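Local coordinates for protein beta-mannosidase (Trichoderma harzianum, PDB 4CVU) that probably hydrolyses terminal beta-linked mannose residues from the non-reducing ends of oligosaccharides, as a fungal secreted beta-mannosidase of glycoside hydrolase family 2, at residues R344-R349 and H477-L481; V472-N476 and N528-I532; V740-A744 and I824-A828. All blocks are in the same frame, centred on the assembly; numbering follows the deposited sequence. Where two conformers were deposited one is given.

Interaction 1 of 3, residues R344-R349 and H477-L481. With CD (cadmium ion), chain S.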
ATOM      1  N   ARG A 344      -5.624   4.353  45.661  1.00 51.73           N
ATOM      2  CA  ARG A 344      -6.527   4.407  44.535  1.00 49.78           C
ATOM      3  C   ARG A 344      -7.172   5.791  44.427  1.00 47.73           C
ATOM      4  O   ARG A 344      -7.234   6.538  45.404  1.00 49.92           O
ATOM      5  CB  ARG A 344      -7.607   3.329  44.704  1.00 47.80           C
ATOM      6  CG  ARG A 344      -7.097   1.887  44.597  1.00 47.53           C
ATOM      7  CD  ARG A 344      -6.438   1.592  43.263  1.00 46.65           C
ATOM      8  NE  ARG A 344      -6.110   0.182  43.079  1.00 45.45           N
ATOM      9  CZ  ARG A 344      -4.954  -0.390  43.401  1.00 44.75           C
ATOM     10  NH1 ARG A 344      -3.979   0.295  43.945  1.00 46.27           N
ATOM     11  NH2 ARG A 344      -4.772  -1.674  43.166  1.00 45.37           N
ATOM     12  N   ARG A 345      -7.675   6.125  43.244  1.00 46.05           N
ATOM     13  CA  ARG A 345      -8.489   7.330  43.081  1.00 44.78           C
ATOM     14  C   ARG A 345      -9.963   6.926  43.001  1.00 43.52           C
ATOM     15  O   ARG A 345     -10.336   6.041  42.243  1.00 44.17           O
ATOM     16  CB  ARG A 345      -8.046   8.138  41.861  1.00 44.50           C
ATOM     17  CG  ARG A 345      -8.800   9.457  41.727  1.00 46.21           C
ATOM     18  CD  ARG A 345      -8.237  10.385  40.661  1.00 47.42           C
ATOM     19  NE  ARG A 345      -8.436   9.856  39.318  1.00 46.92           N
ATOM     20  CZ  ARG A 345      -8.108  10.464  38.183  1.00 47.20           C
ATOM     21  NH1 ARG A 345      -7.570  11.672  38.192  1.00 47.28           N
ATOM     22  NH2 ARG A 345      -8.357   9.857  37.022  1.00 45.23           N
ATOM     23  N   VAL A 346     -10.793   7.566  43.806  1.00 44.05           N
ATOM     24  CA  VAL A 346     -12.191   7.155  43.973  1.00 44.27           C
ATOM     25  C   VAL A 346     -13.187   8.311  43.863  1.00 42.93           C
ATOM     26  O   VAL A 346     -12.813   9.463  43.881  1.00 43.06           O
ATOM     27  CB  VAL A 346     -12.383   6.439  45.345  1.00 44.64           C
ATOM     28  CG1 VAL A 346     -11.422   5.268  45.462  1.00 43.29           C
ATOM     29  CG2 VAL A 346     -12.173   7.393  46.521  1.00 46.53           C
ATOM     30  N   GLY A 347     -14.471   7.977  43.786  1.00 44.14           N
ATOM     31  CA  GLY A 347     -15.548   8.965  43.817  1.00 43.67           C
ATOM     32  C   GLY A 347     -16.659   8.544  44.764  1.00 46.04           C
ATOM     33  O   GLY A 347     -16.852   7.343  45.030  1.00 45.48           O
ATOM     34  N   PHE A 348     -17.371   9.534  45.287  1.00 46.13           N
ATOM     35  CA  PHE A 348     -18.547   9.314  46.093  1.00 46.55           C
ATOM     36  C   PHE A 348     -19.756   9.540  45.228  1.00 45.78           C
ATOM     37  O   PHE A 348     -20.073  10.670  44.882  1.00 47.96           O
ATOM     38  CB  PHE A 348     -18.565  10.255  47.311  1.00 47.51           C
ATOM     39  CG  PHE A 348     -17.543   9.912  48.337  1.00 48.15           C
ATOM     40  CD1 PHE A 348     -16.242  10.372  48.218  1.00 49.01           C
ATOM     41  CD2 PHE A 348     -17.878   9.116  49.434  1.00 48.84           C
ATOM     42  CE1 PHE A 348     -15.293  10.046  49.182  1.00 50.54           C
ATOM     43  CE2 PHE A 348     -16.941   8.781  50.385  1.00 49.29           C
ATOM     44  CZ  PHE A 348     -15.648   9.247  50.261  1.00 50.48           C
ATOM     45  N   ARG A 349     -20.388   8.435  44.839  1.00 45.95           N
ATOM     46  CA  ARG A 349     -21.657   8.473  44.130  0.50 44.43           C
ATOM     47  C   ARG A 349     -22.341   7.130  44.151  1.00 42.98           C
ATOM     48  O   ARG A 349     -21.726   6.109  44.431  1.00 44.28           O
ATOM     49  CB  ARG A 349     -21.495   8.953  42.666  0.50 45.43           C
ATOM     50  CG  ARG A 349     -20.334   8.351  41.888  0.50 45.83           C
ATOM     51  CD  ARG A 349     -20.662   7.021  41.241  0.50 46.91           C
ATOM     52  NE  ARG A 349     -20.363   5.924  42.142  0.50 48.33           N
ATOM     53  CZ  ARG A 349     -19.999   4.708  41.755  0.50 48.63           C
ATOM     54  NH1 ARG A 349     -19.862   4.420  40.473  0.50 46.71           N
ATOM     55  NH2 ARG A 349     -19.759   3.782  42.673  0.50 48.07           N
ATOM     56  N   HIS A 477     -13.475   0.358  42.473  1.00 40.62           N
ATOM     57  CA  HIS A 477     -13.272   1.705  42.995  1.00 42.60           C
ATOM     58  C   HIS A 477     -13.428   2.839  41.989  1.00 43.20           C
ATOM     59  O   HIS A 477     -13.346   4.005  42.369  1.00 42.28           O
ATOM     60  CB  HIS A 477     -11.855   1.806  43.554  1.00 44.25           C
ATOM     61  CG  HIS A 477     -10.805   1.844  42.506  1.00 45.22           C
ATOM     62  ND1 HIS A 477     -10.274   3.028  42.036  1.00 47.34           N
ATOM     63  CD2 HIS A 477     -10.195   0.856  41.813  1.00 45.59           C
ATOM     64  CE1 HIS A 477      -9.364   2.767  41.116  1.00 45.80           C
ATOM     65  NE2 HIS A 477      -9.304   1.461  40.960  1.00 46.84           N
ATOM     66  N   HIS A 478     -13.560   2.494  40.700  1.00 41.35           N
ATOM     67  CA  HIS A 478     -13.701   3.496  39.651  1.00 39.96           C
ATOM     68  C   HIS A 478     -15.072   4.116  39.656  1.00 38.82           C
ATOM     69  O   HIS A 478     -16.067   3.401  39.499  1.00 39.30           O
ATOM     70  CB  HIS A 478     -13.427   2.862  38.287  1.00 38.52           C
ATOM     71  CG  HIS A 478     -11.986   2.581  38.051  1.00 38.59           C
ATOM     72  ND1 HIS A 478     -11.064   3.589  37.883  1.00 39.95           N
ATOM     73  CD2 HIS A 478     -11.297   1.425  37.986  1.00 39.20           C
ATOM     74  CE1 HIS A 478      -9.874   3.064  37.675  1.00 40.05           C
ATOM     75  NE2 HIS A 478      -9.977   1.755  37.768  1.00 40.38           N
ATOM     76  N   ALA A 479     -15.137   5.445  39.806  1.00 39.28           N
ATOM     77  CA  ALA A 479     -16.448   6.136  39.780  1.00 39.58           C
ATOM     78  C   ALA A 479     -17.204   5.990  38.454  1.00 41.74           C
ATOM     79  O   ALA A 479     -18.440   6.000  38.433  1.00 40.48           O
ATOM     80  CB  ALA A 479     -16.288   7.595  40.125  1.00 40.13           C
ATOM     81  N   SER A 480     -16.459   5.808  37.357  1.00 40.93           N
ATOM     82  CA  SER A 480     -17.081   5.631  36.025  1.00 40.36           C
ATOM     83  C   SER A 480     -17.835   4.292  35.872  1.00 39.40           C
ATOM     84  O   SER A 480     -18.725   4.175  35.039  1.00 40.65           O
ATOM     85  CB  SER A 480     -16.002   5.729  34.964  1.00 39.06           C
ATOM     86  OG  SER A 480     -15.300   4.515  34.929  1.00 40.87           O
ATOM     87  N   LEU A 481     -17.484   3.289  36.665  1.00 38.27           N
ATOM     88  CA  LEU A 481     -18.066   1.963  36.536  1.00 39.14           C
ATOM     89  C   LEU A 481     -19.535   2.068  36.871  1.00 38.95           C
ATOM     90  O   LEU A 481     -19.897   2.574  37.915  1.00 38.96           O
ATOM     91  CB  LEU A 481     -17.371   0.962  37.467  1.00 39.73           C
ATOM     92  CG  LEU A 481     -17.983  -0.446  37.546  1.00 41.52           C
ATOM     93  CD1 LEU A 481     -17.952  -1.129  36.184  1.00 40.44           C
ATOM     94  CD2 LEU A 481     -17.277  -1.318  38.601  1.00 41.45           C
TER
HETATM   95 CD    CD S1014      -7.253   0.255  39.524  1.00 76.45          CD
HETATM   96  O   HOH W   1     -12.494   6.716  40.473  1.00 41.57           O
HETATM   97  O   HOH W   2     -15.666   4.875  43.864  1.00 69.25           O
HETATM   98  O   HOH W   3      -8.493  -0.999  37.825  1.00 35.19           O
HETATM   99  O   HOH W   4      -4.751   0.851  40.254  1.00 53.53           O

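Interaction 2 of 3, residues V472-N476 and N528-I532. With MAN (alpha-D-mannopyranose), chain E; NAG (2-acetamido-2-deoxy-beta-D-glucopyranose), chain B.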
ATOM      1  N   VAL A 472     -13.616  -7.845  39.178  1.00 40.88           N
ATOM      2  CA  VAL A 472     -14.617  -7.123  40.003  1.00 41.10           C
ATOM      3  C   VAL A 472     -13.936  -6.350  41.142  1.00 42.43           C
ATOM      4  O   VAL A 472     -14.238  -5.160  41.368  1.00 41.87           O
ATOM      5  CB  VAL A 472     -15.711  -8.051  40.565  1.00 42.81           C
ATOM      6  CG1 VAL A 472     -16.437  -7.391  41.731  1.00 44.59           C
ATOM      7  CG2 VAL A 472     -16.728  -8.418  39.491  1.00 41.65           C
ATOM      8  N   ARG A 473     -13.015  -7.011  41.846  1.00 42.90           N
ATOM      9  CA  ARG A 473     -12.236  -6.353  42.922  1.00 44.73           C
ATOM     10  C   ARG A 473     -11.347  -5.229  42.394  1.00 43.68           C
ATOM     11  O   ARG A 473     -11.307  -4.137  42.987  1.00 43.50           O
ATOM     12  CB  ARG A 473     -11.377  -7.362  43.715  1.00 44.69           C
ATOM     13  CG  ARG A 473     -12.170  -8.309  44.597  1.00 45.25           C
ATOM     14  CD  ARG A 473     -11.290  -9.411  45.195  1.00 45.33           C
ATOM     15  NE  ARG A 473     -10.368  -8.940  46.247  1.00 46.17           N
ATOM     16  CZ  ARG A 473     -10.755  -8.537  47.461  1.00 46.18           C
ATOM     17  NH1 ARG A 473     -12.051  -8.505  47.793  1.00 45.05           N
ATOM     18  NH2 ARG A 473      -9.848  -8.153  48.355  1.00 46.31           N
ATOM     19  N   ARG A 474     -10.652  -5.506  41.287  1.00 42.63           N
ATOM     20  CA  ARG A 474      -9.742  -4.528  40.657  1.00 42.74           C
ATOM     21  C   ARG A 474     -10.450  -3.231  40.261  1.00 41.46           C
ATOM     22  O   ARG A 474      -9.931  -2.149  40.503  1.00 41.36           O
ATOM     23  CB  ARG A 474      -9.036  -5.151  39.434  1.00 43.29           C
ATOM     24  CG  ARG A 474      -8.075  -4.218  38.682  1.00 43.10           C
ATOM     25  CD  ARG A 474      -7.308  -4.925  37.549  1.00 41.42           C
ATOM     26  NE  ARG A 474      -8.194  -5.390  36.493  1.00 41.22           N
ATOM     27  CZ  ARG A 474      -8.612  -4.645  35.462  1.00 40.41           C
ATOM     28  NH1 ARG A 474      -8.198  -3.393  35.315  1.00 39.31           N
ATOM     29  NH2 ARG A 474      -9.442  -5.158  34.573  1.00 40.41           N
ATOM     30  N   LEU A 475     -11.635  -3.372  39.670  1.00 40.79           N
ATOM     31  CA  LEU A 475     -12.324  -2.257  38.999  1.00 40.18           C
ATOM     32  C   LEU A 475     -13.310  -1.494  39.866  1.00 41.62           C
ATOM     33  O   LEU A 475     -13.697  -0.384  39.509  1.00 41.06           O
ATOM     34  CB  LEU A 475     -13.040  -2.771  37.752  1.00 40.61           C
ATOM     35  CG  LEU A 475     -12.087  -3.188  36.623  1.00 40.70           C
ATOM     36  CD1 LEU A 475     -12.853  -3.864  35.487  1.00 41.04           C
ATOM     37  CD2 LEU A 475     -11.339  -1.989  36.082  1.00 40.68           C
ATOM     38  N   ASN A 476     -13.669  -2.070  41.030  1.00 41.93           N
ATOM     39  CA  ASN A 476     -14.792  -1.589  41.833  1.00 41.05           C
ATOM     40  C   ASN A 476     -14.695  -0.136  42.303  1.00 41.21           C
ATOM     41  O   ASN A 476     -15.707   0.515  42.500  1.00 39.91           O
ATOM     42  CB  ASN A 476     -14.999  -2.471  43.074  1.00 42.89           C
ATOM     43  CG  ASN A 476     -16.358  -2.276  43.674  1.00 42.63           C
ATOM     44  OD1 ASN A 476     -17.371  -2.614  43.071  1.00 42.43           O
ATOM     45  ND2 ASN A 476     -16.394  -1.682  44.842  1.00 43.80           N
ATOM     46  N   ASN A 528     -18.167  -8.907  46.675  1.00 48.05           N
ATOM     47  CA  ASN A 528     -17.084  -7.909  46.511  1.00 46.35           C
ATOM     48  C   ASN A 528     -17.518  -6.484  46.187  1.00 45.30           C
ATOM     49  O   ASN A 528     -16.670  -5.599  46.005  1.00 47.27           O
ATOM     50  CB  ASN A 528     -16.091  -8.436  45.468  1.00 45.88           C
ATOM     51  CG  ASN A 528     -15.278  -9.612  46.004  1.00 44.35           C
ATOM     52  OD1 ASN A 528     -14.328  -9.426  46.757  1.00 42.87           O
ATOM     53  ND2 ASN A 528     -15.655 -10.817  45.613  1.00 44.47           N
ATOM     54  N   SER A 529     -18.826  -6.252  46.152  1.00 44.15           N
ATOM     55  CA  SER A 529     -19.375  -4.926  45.845  1.00 43.98           C
ATOM     56  C   SER A 529     -20.809  -4.787  46.343  1.00 43.41           C
ATOM     57  O   SER A 529     -21.640  -5.653  46.053  1.00 43.84           O
ATOM     58  CB  SER A 529     -19.363  -4.686  44.306  1.00 42.74           C
ATOM     59  OG  SER A 529     -19.688  -3.342  44.006  1.00 41.33           O
ATOM     60  N   HIS A 530     -21.090  -3.711  47.083  1.00 44.35           N
ATOM     61  CA  HIS A 530     -22.472  -3.344  47.479  1.00 46.04           C
ATOM     62  C   HIS A 530     -23.045  -2.260  46.537  1.00 45.96           C
ATOM     63  O   HIS A 530     -24.244  -1.996  46.563  1.00 47.38           O
ATOM     64  CB  HIS A 530     -22.537  -2.813  48.935  1.00 47.93           C
ATOM     65  CG  HIS A 530     -22.147  -3.816  49.979  1.00 48.40           C
ATOM     66  ND1 HIS A 530     -22.951  -4.881  50.329  1.00 50.86           N
ATOM     67  CD2 HIS A 530     -21.043  -3.905  50.760  1.00 51.31           C
ATOM     68  CE1 HIS A 530     -22.348  -5.593  51.268  1.00 51.16           C
ATOM     69  NE2 HIS A 530     -21.191  -5.020  51.549  1.00 50.73           N
ATOM     70  N   SER A 531     -22.170  -1.667  45.715  1.00 43.03           N
ATOM     71  CA  SER A 531     -22.472  -0.455  44.977  1.00 43.32           C
ATOM     72  C   SER A 531     -22.867  -0.680  43.494  1.00 41.71           C
ATOM     73  O   SER A 531     -23.580   0.137  42.908  1.00 42.07           O
ATOM     74  CB  SER A 531     -21.264   0.490  45.061  1.00 43.91           C
ATOM     75  OG  SER A 531     -20.104  -0.095  44.521  1.00 42.53           O
ATOM     76  N   ILE A 532     -22.429  -1.792  42.906  1.00 40.13           N
ATOM     77  CA  ILE A 532     -22.591  -1.997  41.463  1.00 38.94           C
ATOM     78  C   ILE A 532     -23.668  -3.030  41.151  1.00 38.61           C
ATOM     79  O   ILE A 532     -23.539  -4.187  41.547  1.00 39.24           O
ATOM     80  CB  ILE A 532     -21.289  -2.446  40.815  1.00 37.78           C
ATOM     81  CG1 ILE A 532     -20.185  -1.398  41.060  1.00 37.50           C
ATOM     82  CG2 ILE A 532     -21.512  -2.677  39.318  1.00 38.32           C
ATOM     83  CD1 ILE A 532     -20.513   0.005  40.608  1.00 36.83           C
TER
HETATM   84  C1  MAN E  10     -10.516 -15.682  47.436  1.00 50.39           C
HETATM   85  C2  MAN E  10      -9.159 -16.283  47.728  1.00 51.78           C
HETATM   86  C3  MAN E  10      -8.591 -15.651  48.992  1.00 50.69           C
HETATM   87  C4  MAN E  10      -8.667 -14.113  48.924  1.00 51.01           C
HETATM   88  C5  MAN E  10     -10.013 -13.610  48.426  1.00 49.76           C
HETATM   89  C6  MAN E  10      -9.989 -12.105  48.183  1.00 51.99           C
HETATM   90  O2  MAN E  10      -8.276 -16.008  46.647  1.00 52.06           O
HETATM   91  O3  MAN E  10      -7.238 -16.037  49.125  1.00 51.20           O
HETATM   92  O4  MAN E  10      -8.494 -13.544  50.206  1.00 48.92           O
HETATM   93  O5  MAN E  10     -10.393 -14.274  47.270  1.00 46.86           O
HETATM   94  O6  MAN E  10      -8.986 -11.720  47.270  1.00 53.40           O
HETATM   95  C1  NAG B   1     -15.919  -5.296  52.695  1.00 44.25           C
HETATM   96  C2  NAG B   1     -17.119  -5.928  53.397  1.00 47.11           C
HETATM   97  C3  NAG B   1     -16.823  -7.383  53.696  1.00 45.11           C
HETATM   98  C4  NAG B   1     -16.466  -8.125  52.394  1.00 45.28           C
HETATM   99  C5  NAG B   1     -15.349  -7.369  51.674  1.00 44.71           C
HETATM  100  C6  NAG B   1     -14.998  -7.888  50.283  1.00 43.59           C
HETATM  101  C7  NAG B   1     -18.482  -4.407  54.747  1.00 49.87           C
HETATM  102  C8  NAG B   1     -18.629  -3.675  56.051  1.00 51.11           C
HETATM  103  N2  NAG B   1     -17.406  -5.168  54.608  1.00 49.57           N
HETATM  104  O3  NAG B   1     -17.971  -7.943  54.282  1.00 47.49           O
HETATM  105  O4  NAG B   1     -16.017  -9.433  52.685  1.00 43.94           O
HETATM  106  O5  NAG B   1     -15.686  -6.017  51.509  1.00 44.15           O
HETATM  107  O6  NAG B   1     -13.830  -7.203  49.859  1.00 42.67           O
HETATM  108  O7  NAG B   1     -19.347  -4.282  53.883  1.00 51.90           O

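Interaction 3 of 3, residues V740-A744 and I824-A828. With CD (cadmium ion), chain Z.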
ATOM      1  N   VAL A 740     -31.289  19.754  24.131  1.00 43.08           N
ATOM      2  CA  VAL A 740     -32.611  20.145  23.645  1.00 43.18           C
ATOM      3  C   VAL A 740     -32.580  20.128  22.105  1.00 42.30           C
ATOM      4  O   VAL A 740     -31.775  20.827  21.495  1.00 44.05           O
ATOM      5  CB  VAL A 740     -32.970  21.565  24.157  1.00 44.81           C
ATOM      6  CG1 VAL A 740     -34.415  21.915  23.868  1.00 45.35           C
ATOM      7  CG2 VAL A 740     -32.712  21.683  25.653  1.00 46.07           C
ATOM      8  N   ILE A 741     -33.436  19.308  21.500  1.00 41.45           N
ATOM      9  CA  ILE A 741     -33.482  19.125  20.053  1.00 41.09           C
ATOM     10  C   ILE A 741     -34.907  19.264  19.543  1.00 41.72           C
ATOM     11  O   ILE A 741     -35.867  18.983  20.257  1.00 41.87           O
ATOM     12  CB  ILE A 741     -32.890  17.744  19.622  1.00 40.52           C
ATOM     13  CG1 ILE A 741     -33.690  16.580  20.246  1.00 40.59           C
ATOM     14  CG2 ILE A 741     -31.418  17.652  20.035  1.00 40.08           C
ATOM     15  CD1 ILE A 741     -33.372  15.218  19.646  1.00 39.44           C
ATOM     16  N   ALA A 742     -35.017  19.743  18.311  1.00 43.94           N
ATOM     17  CA  ALA A 742     -36.255  19.749  17.526  1.00 45.28           C
ATOM     18  C   ALA A 742     -36.111  18.699  16.446  1.00 45.32           C
ATOM     19  O   ALA A 742     -35.132  18.709  15.698  1.00 47.30           O
ATOM     20  CB  ALA A 742     -36.475  21.119  16.889  1.00 44.87           C
ATOM     21  N   SER A 743     -37.082  17.810  16.347  1.00 45.24           N
ATOM     22  CA  SER A 743     -36.946  16.619  15.538  1.00 44.89           C
ATOM     23  C   SER A 743     -38.123  16.497  14.581  1.00 46.82           C
ATOM     24  O   SER A 743     -39.266  16.700  14.997  1.00 46.24           O
ATOM     25  CB  SER A 743     -36.873  15.380  16.439  1.00 43.88           C
ATOM     26  OG  SER A 743     -35.697  15.366  17.256  1.00 43.39           O
ATOM     27  N   ALA A 744     -37.837  16.153  13.317  1.00 46.16           N
ATOM     28  CA  ALA A 744     -38.867  16.033  12.279  1.00 47.45           C
ATOM     29  C   ALA A 744     -39.191  14.582  12.027  1.00 45.00           C
ATOM     30  O   ALA A 744     -38.318  13.817  11.666  1.00 46.65           O
ATOM     31  CB  ALA A 744     -38.403  16.681  10.979  1.00 46.40           C
ATOM     32  N   ILE A 824     -34.840  24.188  10.236  1.00 45.84           N
ATOM     33  CA  ILE A 824     -35.321  24.206  11.611  1.00 46.49           C
ATOM     34  C   ILE A 824     -34.223  24.675  12.568  1.00 46.90           C
ATOM     35  O   ILE A 824     -33.166  24.077  12.610  1.00 45.17           O
ATOM     36  CB  ILE A 824     -35.737  22.785  12.009  1.00 46.33           C
ATOM     37  CG1 ILE A 824     -36.878  22.294  11.100  1.00 46.26           C
ATOM     38  CG2 ILE A 824     -36.156  22.737  13.470  1.00 46.45           C
ATOM     39  CD1 ILE A 824     -37.065  20.804  11.125  1.00 45.11           C
ATOM     40  N   GLU A 825     -34.476  25.741  13.324  1.00 48.78           N
ATOM     41  CA  GLU A 825     -33.552  26.194  14.364  1.00 51.17           C
ATOM     42  C   GLU A 825     -34.279  26.413  15.676  1.00 52.24           C
ATOM     43  O   GLU A 825     -35.234  27.212  15.758  1.00 51.31           O
ATOM     44  CB  GLU A 825     -32.814  27.478  13.998  1.00 54.83           C
ATOM     45  CG  GLU A 825     -32.361  27.534  12.553  1.00 59.85           C
ATOM     46  CD  GLU A 825     -31.223  28.530  12.295  1.00 66.15           C
ATOM     47  OE1 GLU A 825     -30.825  29.313  13.216  1.00 69.22           O
ATOM     48  OE2 GLU A 825     -30.715  28.504  11.150  1.00 65.55           O
ATOM     49  N   LEU A 826     -33.781  25.710  16.693  1.00 49.86           N
ATOM     50  CA  LEU A 826     -34.277  25.779  18.038  1.00 49.17           C
ATOM     51  C   LEU A 826     -33.349  26.609  18.903  1.00 51.35           C
ATOM     52  O   LEU A 826     -32.127  26.500  18.789  1.00 47.74           O
ATOM     53  CB  LEU A 826     -34.401  24.375  18.607  1.00 48.87           C
ATOM     54  CG  LEU A 826     -34.798  24.247  20.084  1.00 48.65           C
ATOM     55  CD1 LEU A 826     -35.558  22.943  20.294  1.00 49.15           C
ATOM     56  CD2 LEU A 826     -33.594  24.322  21.011  1.00 48.12           C
ATOM     57  N   THR A 827     -33.950  27.447  19.762  1.00 51.67           N
ATOM     58  CA  THR A 827     -33.227  28.129  20.841  1.00 55.53           C
ATOM     59  C   THR A 827     -34.011  27.942  22.128  1.00 55.84           C
ATOM     60  O   THR A 827     -35.241  27.962  22.116  1.00 56.49           O
ATOM     61  CB  THR A 827     -33.074  29.641  20.595  1.00 57.08           C
ATOM     62  OG1 THR A 827     -32.430  29.849  19.347  1.00 58.09           O
ATOM     63  CG2 THR A 827     -32.229  30.276  21.682  1.00 60.46           C
ATOM     64  N   ALA A 828     -33.290  27.741  23.224  1.00 56.06           N
ATOM     65  CA  ALA A 828     -33.904  27.516  24.529  1.00 56.34           C
ATOM     66  C   ALA A 828     -32.971  27.977  25.617  1.00 54.65           C
ATOM     67  O   ALA A 828     -31.785  28.177  25.403  1.00 54.17           O
ATOM     68  CB  ALA A 828     -34.264  26.049  24.726  1.00 56.52           C
TER
HETATM   69 CD    CD Z1021     -30.253  30.771   9.998  0.50125.66          CD

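Interaction 1 of 3, residues R344-R349 and H477-L481
The His477 imidazole is covered on one face by CD of Arg344, which sits 3.9 Å from the ring centroid in a CH-pi contact, and on the opposite face, toward the rim, by CG of the neighbouring His478. Both ring nitrogens are used at the edge. ND1 donates to Arg345 O over 3.0 Å; the carbonyl oxygen lies in the ring plane, while the donor stands above the carbonyl plane, away from the lone-pair directions. NE2 binds a cadmium ion at 2.8 Å, in a site completed by Asp430 and two waters. The bond at ND1 fixes the rotation of the ring and leaves NE2 turned to the metal. Arg344 reaches the ring because its chain bends at chi2 (-59°), carrying CD over the face; its guanidinium plane stands 67° from the imidazole. An alanine here would remove the CH-pi cover and is likely to leave that face of His477 less tightly packed and the ring less firmly held beside the metal. These contacts tie the edge strand 340-346 of the immunoglobulin-like beta-sandwich domain of glycoside hydrolase family 2 to the loop between helix 458-475 and strand 481-485 of the catalytic barrel. Farther along, CA of Gly347 lies 4.0 Å from Ala479 CB, an approach open to it because the glycine has no side chain on that side. In one of two conformers NH1 of Arg349 makes weak bonds to the backbone oxygens of Ala479 and Leu481, a link that remains doubtful. One water links Arg345 O with Ala479 N, and a second lies between Gly347 O and His477 O, within hydrogen-bonding distance of both.

Interaction 2 of 3, residues V472-N476 and N528-I532
Arg473 and Asn528 join the C-terminal ends of helices 458-475 and 506-528, two helices of the catalytic alpha/beta barrel, beneath an N-linked glycan. Among the hydrogen bonds, NH1 of Arg473 donates to Asn528 OD1 over 2.7 Å, nearly in line with the amide C=O and close to the guanidinium plane; a bend at chi3 (72°) turns NH1 to it, and the two flat groups stand 73° apart. The same NH1 donates to O6 of an N-acetylglucosamine at 3.0 Å, while Asp259 takes NE in a salt bridge and Ser257 accepts from NH2. Ser529 OG donates a hydrogen bond to Asn476 OD1 at 2.6 Å, tilted 21° from the carbonyl plane. ND2 of Asn476 turns instead to Ile233 O and Asp234, so both ends of its amide are engaged. Apolar contact is slight: Val472 CG1 meets Asn528 CB at 3.9 Å. Ile532 CG1 packs on the polar Asn476 OD1. Among the sugars, a mannose lays C6 over the centre of one guanidinium face of Arg473, 3.6 Å above its plane. His530, whose CB points away from the helix, makes through NE2 a weak bond to the acetamido O7 of the N-acetylglucosamine at 3.1 Å.

Interaction 3 of 3, residues V740-A744 and I824-A828
Leu826 reaches across from strand 821-830 to the backbone and side chains of strand 740-747. Its CB points toward the other strand, and CG stands anti to the backbone N (chi1 175°), which sends both methyls into the facing strand. CD1 meets main chain rather than side chain first: it lies 3.8 Å from both Ile741 C and Ala742 N, against the peptide link between those residues, with Ala742 CB next at 4.0 Å. CD2 touches Val740 CG1 at 3.8 Å, a methyl that CD1 also nears, with Val740 O slightly farther away. The Val740 and Leu826 side chains cross at about a right angle, and Val740 CG1 also meets Ala828 CB. These residues face one another across the interior of a beta-sandwich with an immunoglobulin-like fold, the mannosidase Ig/CBM-like domain. Strand 740-747 edges one antiparallel sheet, while strand 821-830 lies inside the other, between strands 765-774 and 841-849. The segments run roughly antiparallel at 153°, and their axes approach to 7.1 Å, nearer than the roughly 10 Å usual between packed sheets, as the small Ala742 opposite Leu826 allows. Apolar side chains make the contact by van der Waals packing, with one methyl against a peptide group. Farther along, Ala742 CB fits against CG2 of Ile824 at 3.8 Å, and CD1 of the same isoleucine approaches Ala744 CB. Val757 of strand 752-759 and Val769 of strand 765-774 add to the packing round Leu826. Alternation along strand 821-830 turns Glu825 to the other face of its sheet, where OE2 binds a cadmium ion at 2.6 Å.

All three contacts are largely buried, yet each joins different layers of the fold. Interactions 1 and 2 are neighbours, centres about 10 Å apart: residues 472-476 run straight into 477-481, and Leu481 packs on Leu475, Asn476 and Ile532. Both are polar, but interaction 1 relies on a metal-bound histidine, backbone carbonyls and waters where a sandwich strand meets the barrel, whereas interaction 2 joins two barrel helix ends through an arginine-asparagine bond and a serine-asparagine bond, with glycan sugars resting on the arginine. Interaction 3 lies about 35 Å from the first, centre to centre, inside a separate domain. It is essentially apolar, and its cadmium ion sits on the outer face of the sheet, away from the contact.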